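Local coordinates for protein glutathione S-transferase (Sulfitobacter, PDB 4GF0) that binds glutathione and, as a member of the glutathione S-transferase family, probably catalyses its transfer to electrophilic substrates, at residues A[185-188]-A[189-193]. Residues are numbered along the deposited sequence; the frame is centred on the assembly and turned at random.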
ATOM      1  N   LYS A 185     -22.585   7.059   5.835  1.00 19.61           N
ATOM      2  CA  LYS A 185     -21.986   7.096   4.503  1.00 20.33           C
ATOM      3  C   LYS A 185     -21.405   5.748   4.087  1.00 20.00           C
ATOM      4  O   LYS A 185     -21.537   5.344   2.929  1.00 17.81           O
ATOM      5  CB  LYS A 185     -20.957   8.223   4.381  1.00 24.00           C
ATOM      6  CG  LYS A 185     -21.598   9.609   4.320  1.00 29.41           C
ATOM      7  CD  LYS A 185     -20.611  10.653   3.828  1.00 34.33           C
ATOM      8  CE  LYS A 185     -19.533  10.871   4.854  1.00 41.23           C
ATOM      9  NZ  LYS A 185     -18.444  11.759   4.362  1.00 46.71           N
ATOM     10  N   ILE A 186     -20.781   5.046   5.029  1.00 18.19           N
ATOM     11  CA  ILE A 186     -20.287   3.702   4.751  1.00 18.21           C
ATOM     12  C   ILE A 186     -21.462   2.796   4.402  1.00 17.57           C
ATOM     13  O   ILE A 186     -21.377   1.988   3.484  1.00 19.32           O
ATOM     14  CB  ILE A 186     -19.492   3.114   5.944  1.00 19.17           C
ATOM     15  CG1 ILE A 186     -18.172   3.868   6.119  1.00 21.45           C
ATOM     16  CG2 ILE A 186     -19.209   1.628   5.726  1.00 18.89           C
ATOM     17  CD1 ILE A 186     -17.296   3.328   7.252  1.00 19.41           C
ATOM     18  N   THR A 187     -22.571   2.960   5.119  1.00 18.16           N
ATOM     19  CA  THR A 187     -23.754   2.142   4.874  1.00 18.57           C
ATOM     20  C   THR A 187     -24.295   2.369   3.465  1.00 18.79           C
ATOM     21  O   THR A 187     -24.558   1.409   2.734  1.00 17.90           O
ATOM     22  CB  THR A 187     -24.852   2.417   5.906  1.00 22.75           C
ATOM     23  OG1 THR A 187     -24.381   2.012   7.195  1.00 20.88           O
ATOM     24  CG2 THR A 187     -26.116   1.634   5.569  1.00 25.36           C
ATOM     25  N   THR A 188     -24.431   3.634   3.078  1.00 18.29           N
ATOM     26  CA  THR A 188     -24.906   3.953   1.732  1.00 20.26           C
ATOM     27  C   THR A 188     -23.931   3.426   0.691  1.00 21.03           C
ATOM     28  O   THR A 188     -24.343   2.890  -0.336  1.00 17.41           O
ATOM     29  CB  THR A 188     -25.106   5.463   1.540  1.00 23.12           C
ATOM     30  OG1 THR A 188     -26.143   5.916   2.424  1.00 26.41           O
ATOM     31  CG2 THR A 188     -25.505   5.762   0.104  1.00 25.46           C
ATOM     32  N   PHE A 189     -22.640   3.572   0.972  1.00 17.15           N
ATOM     33  CA  PHE A 189     -21.584   3.080   0.083  1.00 16.53           C
ATOM     34  C   PHE A 189     -21.698   1.570  -0.139  1.00 17.46           C
ATOM     35  O   PHE A 189     -21.637   1.088  -1.273  1.00 15.95           O
ATOM     36  CB  PHE A 189     -20.206   3.460   0.660  1.00 16.36           C
ATOM     37  CG  PHE A 189     -19.056   2.740   0.015  1.00 15.78           C
ATOM     38  CD1 PHE A 189     -18.605   3.112  -1.252  1.00 15.55           C
ATOM     39  CD2 PHE A 189     -18.416   1.694   0.674  1.00 15.86           C
ATOM     40  CE1 PHE A 189     -17.537   2.439  -1.863  1.00 15.08           C
ATOM     41  CE2 PHE A 189     -17.338   1.025   0.066  1.00 16.90           C
ATOM     42  CZ  PHE A 189     -16.904   1.397  -1.198  1.00 16.75           C
ATOM     43  N   MET A 190     -21.867   0.817   0.942  1.00 16.92           N
ATOM     44  CA  MET A 190     -21.978  -0.632   0.833  1.00 17.37           C
ATOM     45  C   MET A 190     -23.226  -1.014   0.051  1.00 18.88           C
ATOM     46  O   MET A 190     -23.212  -1.975  -0.694  1.00 17.79           O
ATOM     47  CB  MET A 190     -22.016  -1.291   2.219  1.00 19.04           C
ATOM     48  CG  MET A 190     -20.765  -1.049   3.061  1.00 21.34           C
ATOM     49  SD  MET A 190     -19.269  -1.723   2.313  1.00 28.63           S
ATOM     50  CE  MET A 190     -19.421  -3.468   2.741  1.00 38.07           C
ATOM     51  N   GLN A 191     -24.305  -0.266   0.220  1.00 18.73           N
ATOM     52  CA  GLN A 191     -25.522  -0.560  -0.546  1.00 19.23           C
ATOM     53  C   GLN A 191     -25.358  -0.313  -2.039  1.00 19.23           C
ATOM     54  O   GLN A 191     -25.901  -1.061  -2.856  1.00 25.78           O
ATOM     55  CB  GLN A 191     -26.694   0.242  -0.015  1.00 21.53           C
ATOM     56  CG  GLN A 191     -27.100  -0.193   1.375  1.00 24.18           C
ATOM     57  CD  GLN A 191     -28.021   0.794   2.022  1.00 31.76           C
ATOM     58  OE1 GLN A 191     -28.208   1.903   1.520  1.00 34.59           O
ATOM     59  NE2 GLN A 191     -28.605   0.404   3.146  1.00 32.09           N
ATOM     60  N   GLN A 192     -24.635   0.742  -2.400  1.00 16.98           N
ATOM     61  CA  GLN A 192     -24.383   1.013  -3.812  1.00 16.82           C
ATOM     62  C   GLN A 192     -23.486  -0.065  -4.395  1.00 17.43           C
ATOM     63  O   GLN A 192     -23.728  -0.552  -5.494  1.00 17.71           O
ATOM     64  CB  GLN A 192     -23.744   2.393  -4.017  1.00 16.76           C
ATOM     65  CG  GLN A 192     -24.640   3.560  -3.613  1.00 27.49           C
ATOM     66  CD  GLN A 192     -25.922   3.607  -4.421  1.00 39.15           C
ATOM     67  OE1 GLN A 192     -25.938   3.268  -5.612  1.00 40.37           O
ATOM     68  NE2 GLN A 192     -27.009   4.021  -3.778  1.00 47.00           N
ATOM     69  N   MET A 193     -22.445  -0.431  -3.653  1.00 15.84           N
ATOM     70  CA  MET A 193     -21.490  -1.435  -4.119  1.00 15.39           C
ATOM     71  C   MET A 193     -22.162  -2.793  -4.328  1.00 15.67           C
ATOM     72  O   MET A 193     -21.952  -3.456  -5.349  1.00 15.81           O
ATOM     73  CB  MET A 193     -20.323  -1.564  -3.134  1.00 15.06           C
ATOM     74  CG  MET A 193     -19.382  -0.348  -3.112  1.00 14.85           C
ATOM     75  SD  MET A 193     -18.570  -0.076  -4.711  1.00 15.26           S
ATOM     76  CE  MET A 193     -17.494  -1.507  -4.830  1.00 14.11           C
TER
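Ile186 and Met190, one helical turn apart, run alongside each other off the same flank, with methyl CG2 of Ile186 4.1 Å from CG of Met190. They illustrate how an amphipathic helix sorts its side chains through i to i+4 neighbours. The methyl CG2 of Ile186 is trans to the backbone N, and this turns it toward the next turn of the helix. CG of Met190 also lies 3.1 Å from the carbonyl O of Ile186, and beyond it the side chain reaches Phe167 of helix 162-170.

Thr187 and Gln191 repeat the pairing on a more exposed flank. Gln191 follows the threonine outward until its amide NE2 comes 3.7 Å from methyl CG2 of Thr187, a van der Waals contact. The hydroxyl OG1 of Thr187 is engaged elsewhere, in a hydrogen bond with the carbonyl O of Tyr183 one turn earlier.

Phe189 swings its ring away from the preceding turn, because CG is trans to the backbone N (chi1 166°). CG of Met193 rests over one face of this ring, nearer its edge than its centre, 3.5 Å from the plane. Four successive i+4 backbone bonds, donated by the N atoms of Phe189 to Gln192, hold these rows in step; the first joins Phe189 N to Lys185 O at 2.9 Å.

Within the all-helical C-terminal domain of the glutathione transferase fold, helix 184-194 lays Ile186 on Ala141 and Val144 of helix 123-148, whose Glu145 also accepts hydrogen bonds from the backbone N atoms of Lys185 and Ile186. Phe189, Met190 and Met193 pack on helix 162-170, meeting Leu166 and Phe167 there.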